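Local coordinates for peptide ABC transporter permease (Staphylococcus hominis, PDB 6EXS), which probably imports peptides across the cell membrane as a POT-family transporter and binds a thioalcohol-conjugated peptide, a precursor of human axillary malodour, at residues Pro15-Trp27 and Leu191-Leu204. Sequence-based numbering, arbitrary orientation.
Sequences PRGLGVLFFVEFW and LGLVWYLLFNRKNL. With OLC ((2R)-2,3-dihydroxypropyl (9Z)-octadec-9-enoate), chain J; OLC ((2R)-2,3-dihydroxypropyl (9Z)-octadec-9-enoate), chain I; OLC ((2R)-2,3-dihydroxypropyl (9Z)-octadec-9-enoate), chain L.
F23 and W195 stack across an antiparallel helix pair of the major facilitator fold, formed by the first turns of helix 16-44 and the last turns of helix 178-204, TM1 and TM6 of the N-terminal six-helix bundle. The segment axes approach to 8.1 Å at a signed crossing angle of -160°, brought close by a glycine near each end of the interface. The F23 ring lies face to face on the five-membered ring of W195, centroids 3.8 Å apart and planes at 19°. With CG of F23 anti to the backbone N (chi1 -171°) the ring lies along the indole; F23 CB, set by the helix, also lies over the five-membered ring as a CH-pi contact. W27 NE1 lies over the other face of the F23 ring, toward its rim, and F199 CE2 over the centre of the other face of the indole, both rings inclined, so the stacked pair is enclosed on both sides. One turn away, V20 fits as a knob among W195, F199, N200 and N203, its CG2 3.7 Å from F199 CB. V24 CG2 packs 3.8 Å from Y196 CB and also meets the carbonyl oxygen of G192, whose missing side chain lets W27 CB come to 3.9 Å from G192 CA. Near the other end, L204 CD2 sits 3.7 Å from G17 CA. No direct hydrogen bond joins the segments; a water accepts from G17 N and donates to N203 O. R88, outside the pair, is hydrogen-bonded to Y196 OH and N200 OD1, while N200 ND2 donates to Y196 O and to a monoolein hydroxyl. Cohesion therefore rests on aromatic stacking and close apolar packing beside lipid, with a water bridging G17 N and N203 O where one helix starts and the other ends.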
loop_
_atom_site.group_PDB
_atom_site.type_symbol
_atom_site.label_atom_id
_atom_site.label_comp_id
_atom_site.label_asym_id
_atom_site.label_seq_id
_atom_site.Cartn_x
_atom_site.Cartn_y
_atom_site.Cartn_z
ATOM N N PRO A 15 -1.408 -25.418 -5.734
ATOM C CA PRO A 15 -0.158 -25.976 -5.166
ATOM C C PRO A 15 -0.032 -25.748 -3.663
ATOM O O PRO A 15 -0.375 -24.656 -3.200
ATOM C CB PRO A 15 0.929 -25.217 -5.931
ATOM C CG PRO A 15 0.304 -24.913 -7.256
ATOM C CD PRO A 15 -1.119 -24.577 -6.919
ATOM N N ARG A 16 0.422 -26.773 -2.890
ATOM C CA ARG A 16 0.537 -26.717 -1.410
ATOM C C ARG A 16 1.306 -25.500 -0.889
ATOM O O ARG A 16 1.026 -25.014 0.214
ATOM C CB ARG A 16 1.119 -28.010 -0.832
ATOM C CG ARG A 16 0.504 -28.383 0.509
ATOM C CD ARG A 16 1.080 -29.657 1.107
ATOM N NE ARG A 16 0.946 -30.789 0.194
ATOM C CZ ARG A 16 -0.130 -31.565 0.111
ATOM N NH1 ARG A 16 -1.170 -31.358 0.908
ATOM N NH2 ARG A 16 -0.169 -32.560 -0.766
ATOM N N GLY A 17 2.234 -25.012 -1.714
ATOM C CA GLY A 17 3.033 -23.820 -1.465
ATOM C C GLY A 17 2.204 -22.555 -1.327
ATOM O O GLY A 17 2.652 -21.611 -0.671
ATOM N N LEU A 18 0.983 -22.515 -1.936
ATOM C CA LEU A 18 0.068 -21.374 -1.792
ATOM C C LEU A 18 -0.411 -21.313 -0.326
ATOM O O LEU A 18 -0.529 -20.220 0.221
ATOM C CB LEU A 18 -1.137 -21.423 -2.770
ATOM C CG LEU A 18 -2.117 -20.220 -2.686
ATOM C CD1 LEU A 18 -1.479 -18.929 -3.193
ATOM C CD2 LEU A 18 -3.390 -20.480 -3.438
ATOM N N GLY A 19 -0.626 -22.484 0.290
ATOM C CA GLY A 19 -1.025 -22.614 1.689
ATOM C C GLY A 19 0.020 -22.081 2.641
ATOM O O GLY A 19 -0.303 -21.328 3.565
ATOM N N VAL A 20 1.295 -22.423 2.375
ATOM C CA VAL A 20 2.444 -21.970 3.156
ATOM C C VAL A 20 2.526 -20.449 3.080
ATOM O O VAL A 20 2.561 -19.809 4.124
ATOM C CB VAL A 20 3.768 -22.672 2.726
ATOM C CG1 VAL A 20 4.972 -22.145 3.509
ATOM C CG2 VAL A 20 3.658 -24.181 2.891
ATOM N N LEU A 21 2.452 -19.875 1.857
ATOM C CA LEU A 21 2.573 -18.430 1.614
ATOM C C LEU A 21 1.344 -17.619 2.031
ATOM O O LEU A 21 1.493 -16.426 2.348
ATOM C CB LEU A 21 2.991 -18.126 0.174
ATOM C CG LEU A 21 4.352 -18.738 -0.214
ATOM C CD1 LEU A 21 4.695 -18.449 -1.628
ATOM C CD2 LEU A 21 5.482 -18.308 0.728
ATOM N N PHE A 22 0.159 -18.266 2.105
ATOM C CA PHE A 22 -1.068 -17.630 2.579
ATOM C C PHE A 22 -0.905 -17.354 4.084
ATOM O O PHE A 22 -1.171 -16.234 4.515
ATOM C CB PHE A 22 -2.308 -18.508 2.295
ATOM C CG PHE A 22 -3.637 -17.917 2.721
ATOM C CD1 PHE A 22 -4.037 -17.944 4.056
ATOM C CD2 PHE A 22 -4.516 -17.387 1.782
ATOM C CE1 PHE A 22 -5.265 -17.407 4.447
ATOM C CE2 PHE A 22 -5.754 -16.867 2.175
ATOM C CZ PHE A 22 -6.115 -16.873 3.504
ATOM N N PHE A 23 -0.438 -18.365 4.868
ATOM C CA PHE A 23 -0.202 -18.256 6.320
ATOM C C PHE A 23 0.881 -17.217 6.609
ATOM O O PHE A 23 0.724 -16.427 7.537
ATOM C CB PHE A 23 0.203 -19.621 6.899
ATOM C CG PHE A 23 0.271 -19.747 8.410
ATOM C CD1 PHE A 23 1.382 -19.296 9.115
ATOM C CD2 PHE A 23 -0.738 -20.387 9.118
ATOM C CE1 PHE A 23 1.477 -19.479 10.502
ATOM C CE2 PHE A 23 -0.644 -20.568 10.502
ATOM C CZ PHE A 23 0.462 -20.115 11.185
ATOM N N VAL A 24 1.972 -17.220 5.817
ATOM C CA VAL A 24 3.095 -16.279 5.943
ATOM C C VAL A 24 2.619 -14.846 5.650
ATOM O O VAL A 24 2.852 -13.953 6.467
ATOM C CB VAL A 24 4.299 -16.703 5.057
ATOM C CG1 VAL A 24 5.361 -15.610 4.984
ATOM C CG2 VAL A 24 4.907 -18.014 5.540
ATOM N N GLU A 25 1.928 -14.633 4.507
ATOM C CA GLU A 25 1.395 -13.316 4.126
ATOM C C GLU A 25 0.361 -12.819 5.137
ATOM O O GLU A 25 0.420 -11.657 5.529
ATOM C CB GLU A 25 0.821 -13.334 2.699
ATOM C CG GLU A 25 0.357 -11.982 2.175
ATOM C CD GLU A 25 1.409 -10.967 1.773
ATOM O OE1 GLU A 25 1.021 -9.946 1.164
ATOM O OE2 GLU A 25 2.614 -11.197 2.026
ATOM N N PHE A 26 -0.556 -13.693 5.586
ATOM C CA PHE A 26 -1.555 -13.305 6.591
ATOM C C PHE A 26 -0.928 -12.595 7.793
ATOM O O PHE A 26 -1.406 -11.531 8.170
ATOM C CB PHE A 26 -2.398 -14.511 7.078
ATOM C CG PHE A 26 -3.283 -14.157 8.252
ATOM C CD1 PHE A 26 -4.512 -13.538 8.056
ATOM C CD2 PHE A 26 -2.865 -14.394 9.557
ATOM C CE1 PHE A 26 -5.316 -13.179 9.143
ATOM C CE2 PHE A 26 -3.670 -14.029 10.644
ATOM C CZ PHE A 26 -4.884 -13.415 10.427
ATOM N N TRP A 27 0.120 -13.212 8.398
ATOM C CA TRP A 27 0.808 -12.755 9.599
ATOM C C TRP A 27 1.679 -11.524 9.385
ATOM O O TRP A 27 1.820 -10.725 10.316
ATOM C CB TRP A 27 1.585 -13.901 10.249
ATOM C CG TRP A 27 0.666 -14.875 10.943
ATOM C CD1 TRP A 27 0.384 -16.148 10.551
ATOM C CD2 TRP A 27 -0.191 -14.601 12.063
ATOM N NE1 TRP A 27 -0.561 -16.701 11.376
ATOM C CE2 TRP A 27 -0.934 -15.774 12.316
ATOM C CE3 TRP A 27 -0.369 -13.491 12.913
ATOM C CZ2 TRP A 27 -1.850 -15.868 13.375
ATOM C CZ3 TRP A 27 -1.281 -13.582 13.955
ATOM C CH2 TRP A 27 -2.002 -14.761 14.183
ATOM N N LEU A 191 5.551 -15.778 13.941
ATOM C CA LEU A 191 4.761 -16.968 13.594
ATOM C C LEU A 191 4.782 -17.213 12.096
ATOM O O LEU A 191 4.925 -18.360 11.675
ATOM C CB LEU A 191 3.310 -16.870 14.098
ATOM C CG LEU A 191 3.078 -16.945 15.608
ATOM C CD1 LEU A 191 1.587 -17.070 15.915
ATOM C CD2 LEU A 191 3.846 -18.119 16.249
ATOM N N GLY A 192 4.663 -16.128 11.320
ATOM C CA GLY A 192 4.742 -16.142 9.870
ATOM C C GLY A 192 6.097 -16.651 9.423
ATOM O O GLY A 192 6.167 -17.557 8.586
ATOM N N LEU A 193 7.188 -16.105 10.028
ATOM C CA LEU A 193 8.577 -16.506 9.745
ATOM C C LEU A 193 8.836 -17.991 10.086
ATOM O O LEU A 193 9.417 -18.705 9.268
ATOM C CB LEU A 193 9.595 -15.589 10.464
ATOM C CG LEU A 193 11.081 -15.848 10.152
ATOM C CD1 LEU A 193 11.476 -15.303 8.796
ATOM C CD2 LEU A 193 11.989 -15.280 11.215
ATOM N N VAL A 194 8.384 -18.442 11.276
ATOM C CA VAL A 194 8.526 -19.823 11.756
ATOM C C VAL A 194 7.910 -20.828 10.749
ATOM O O VAL A 194 8.545 -21.833 10.419
ATOM C CB VAL A 194 7.960 -19.955 13.203
ATOM C CG1 VAL A 194 7.719 -21.410 13.596
ATOM C CG2 VAL A 194 8.882 -19.278 14.211
ATOM N N TRP A 195 6.703 -20.513 10.234
ATOM C CA TRP A 195 5.948 -21.300 9.264
ATOM C C TRP A 195 6.699 -21.451 7.928
ATOM O O TRP A 195 6.768 -22.565 7.403
ATOM C CB TRP A 195 4.572 -20.672 9.043
ATOM C CG TRP A 195 3.541 -21.638 8.534
ATOM C CD1 TRP A 195 3.100 -21.768 7.249
ATOM C CD2 TRP A 195 2.805 -22.593 9.310
ATOM N NE1 TRP A 195 2.138 -22.752 7.176
ATOM C CE2 TRP A 195 1.948 -23.284 8.425
ATOM C CE3 TRP A 195 2.798 -22.946 10.670
ATOM C CZ2 TRP A 195 1.072 -24.285 8.861
ATOM C CZ3 TRP A 195 1.941 -23.954 11.096
ATOM C CH2 TRP A 195 1.094 -24.613 10.196
ATOM N N TYR A 196 7.286 -20.345 7.404
ATOM C CA TYR A 196 8.095 -20.356 6.181
ATOM C C TYR A 196 9.301 -21.275 6.409
ATOM O O TYR A 196 9.510 -22.198 5.628
ATOM C CB TYR A 196 8.562 -18.936 5.785
ATOM C CG TYR A 196 9.459 -18.901 4.563
ATOM C CD1 TYR A 196 10.842 -19.041 4.681
ATOM C CD2 TYR A 196 8.928 -18.733 3.286
ATOM C CE1 TYR A 196 11.668 -19.045 3.558
ATOM C CE2 TYR A 196 9.750 -18.692 2.159
ATOM C CZ TYR A 196 11.118 -18.861 2.300
ATOM O OH TYR A 196 11.925 -18.850 1.189
ATOM N N LEU A 197 10.071 -21.045 7.496
ATOM C CA LEU A 197 11.243 -21.865 7.827
ATOM C C LEU A 197 10.895 -23.364 7.924
ATOM O O LEU A 197 11.622 -24.199 7.390
ATOM C CB LEU A 197 11.925 -21.371 9.121
ATOM C CG LEU A 197 12.610 -19.991 9.078
ATOM C CD1 LEU A 197 13.047 -19.577 10.451
ATOM C CD2 LEU A 197 13.823 -19.981 8.158
ATOM N N LEU A 198 9.766 -23.690 8.554
ATOM C CA LEU A 198 9.329 -25.075 8.702
ATOM C C LEU A 198 8.884 -25.751 7.399
ATOM O O LEU A 198 9.194 -26.930 7.188
ATOM C CB LEU A 198 8.165 -25.173 9.717
ATOM C CG LEU A 198 8.491 -25.095 11.201
ATOM C CD1 LEU A 198 7.211 -24.908 12.019
ATOM C CD2 LEU A 198 9.276 -26.321 11.666
ATOM N N PHE A 199 8.125 -25.025 6.550
ATOM C CA PHE A 199 7.475 -25.628 5.396
ATOM C C PHE A 199 7.940 -25.211 4.000
ATOM O O PHE A 199 7.543 -25.887 3.054
ATOM C CB PHE A 199 5.957 -25.394 5.525
ATOM C CG PHE A 199 5.417 -26.004 6.798
ATOM C CD1 PHE A 199 5.362 -27.387 6.958
ATOM C CD2 PHE A 199 5.013 -25.201 7.854
ATOM C CE1 PHE A 199 4.906 -27.952 8.154
ATOM C CE2 PHE A 199 4.541 -25.767 9.040
ATOM C CZ PHE A 199 4.502 -27.136 9.187
ATOM N N ASN A 200 8.759 -24.162 3.848
ATOM C CA ASN A 200 9.178 -23.668 2.528
ATOM C C ASN A 200 9.905 -24.692 1.619
ATOM O O ASN A 200 9.580 -24.755 0.439
ATOM C CB ASN A 200 10.021 -22.379 2.636
ATOM C CG ASN A 200 11.494 -22.593 2.881
ATOM O OD1 ASN A 200 12.288 -22.735 1.942
ATOM N ND2 ASN A 200 11.881 -22.669 4.142
ATOM N N ARG A 201 10.892 -25.446 2.158
ATOM C CA ARG A 201 11.760 -26.373 1.416
ATOM C C ARG A 201 11.025 -27.417 0.543
ATOM O O ARG A 201 11.292 -27.465 -0.656
ATOM C CB ARG A 201 12.775 -27.065 2.346
ATOM C CG ARG A 201 13.834 -26.114 2.930
ATOM C CD ARG A 201 14.651 -26.724 4.069
ATOM N NE ARG A 201 13.841 -26.994 5.262
ATOM C CZ ARG A 201 14.093 -27.955 6.148
ATOM N NH1 ARG A 201 15.146 -28.749 5.996
ATOM N NH2 ARG A 201 13.289 -28.134 7.188
ATOM N N LYS A 202 10.115 -28.226 1.111
ATOM C CA LYS A 202 9.432 -29.255 0.316
ATOM C C LYS A 202 8.264 -28.720 -0.545
ATOM O O LYS A 202 8.005 -29.270 -1.626
ATOM C CB LYS A 202 8.987 -30.458 1.181
ATOM C CG LYS A 202 7.993 -30.160 2.298
ATOM C CD LYS A 202 7.058 -31.344 2.539
ATOM C CE LYS A 202 6.045 -31.050 3.619
ATOM N NZ LYS A 202 5.129 -32.201 3.841
ATOM N N ASN A 203 7.584 -27.654 -0.087
ATOM C CA ASN A 203 6.426 -27.067 -0.771
ATOM C C ASN A 203 6.759 -26.116 -1.937
ATOM O O ASN A 203 5.951 -25.990 -2.856
ATOM C CB ASN A 203 5.519 -26.361 0.241
ATOM C CG ASN A 203 4.969 -27.267 1.319
ATOM O OD1 ASN A 203 5.701 -27.883 2.095
ATOM N ND2 ASN A 203 3.657 -27.338 1.421
ATOM N N LEU A 204 7.916 -25.438 -1.892
ATOM C CA LEU A 204 8.308 -24.442 -2.904
ATOM C C LEU A 204 9.483 -24.885 -3.796
ATOM O O LEU A 204 9.693 -24.306 -4.866
ATOM C CB LEU A 204 8.595 -23.058 -2.252
ATOM C CG LEU A 204 7.572 -22.519 -1.233
ATOM C CD1 LEU A 204 8.147 -21.343 -0.457
ATOM C CD2 LEU A 204 6.265 -22.128 -1.898
HETATM C C24 OLC J . 15.927 -21.398 4.987
HETATM C C6 OLC J . 12.685 -22.703 13.093
HETATM C C5 OLC J . 13.181 -24.046 12.579
HETATM C C4 OLC J . 13.679 -24.017 11.144
HETATM C C3 OLC J . 14.131 -25.374 10.623
HETATM C C2 OLC J . 14.177 -25.467 9.101
HETATM C C21 OLC J . 15.915 -23.254 6.692
HETATM C C1 OLC J . 15.334 -24.761 8.453
HETATM C C22 OLC J . 15.115 -22.475 5.674
HETATM O O19 OLC J . 16.487 -24.878 8.779
HETATM O O25 OLC J . 16.921 -21.955 4.135
HETATM O O23 OLC J . 14.569 -23.370 4.703
HETATM O O20 OLC J . 14.920 -23.998 7.436
HETATM C C9 OLC I . -0.824 -23.499 14.241
HETATM C C8 OLC I . -0.366 -24.908 14.029
HETATM C C24 OLC I . 9.743 -29.733 9.082
HETATM C C7 OLC I . 0.713 -25.343 15.022
HETATM C C6 OLC I . 1.273 -26.740 14.785
HETATM C C5 OLC I . 2.461 -26.800 13.831
HETATM C C4 OLC I . 3.105 -28.173 13.742
HETATM C C3 OLC I . 4.507 -28.164 13.153
HETATM C C2 OLC I . 5.078 -29.563 12.954
HETATM C C21 OLC I . 8.303 -29.951 11.143
HETATM C C1 OLC I . 6.569 -29.578 12.769
HETATM C C22 OLC I . 8.340 -29.694 9.652
HETATM O O19 OLC I . 7.366 -29.349 13.643
HETATM O O25 OLC I . 10.473 -28.545 9.368
HETATM O O23 OLC I . 7.536 -30.683 9.001
HETATM O O20 OLC I . 6.900 -29.888 11.504
HETATM C C24 OLC L . -11.086 -21.534 -1.307
HETATM C C5 OLC L . -9.320 -19.681 6.651
HETATM C C4 OLC L . -9.387 -20.114 5.200
HETATM C C3 OLC L . -8.160 -19.719 4.396
HETATM C C2 OLC L . -8.149 -20.263 2.970
HETATM C C21 OLC L . -11.041 -20.001 0.681
HETATM C C1 OLC L . -9.117 -19.589 2.041
HETATM C C22 OLC L . -10.742 -20.155 -0.791
HETATM O O19 OLC L . -9.202 -18.398 1.890
HETATM O O25 OLC L . -10.970 -21.591 -2.720
HETATM O O23 OLC L . -11.489 -19.169 -1.509
HETATM O O20 OLC L . -9.879 -20.486 1.396
HETATM O O HOH W 1 3.444 -26.250 -3.883
#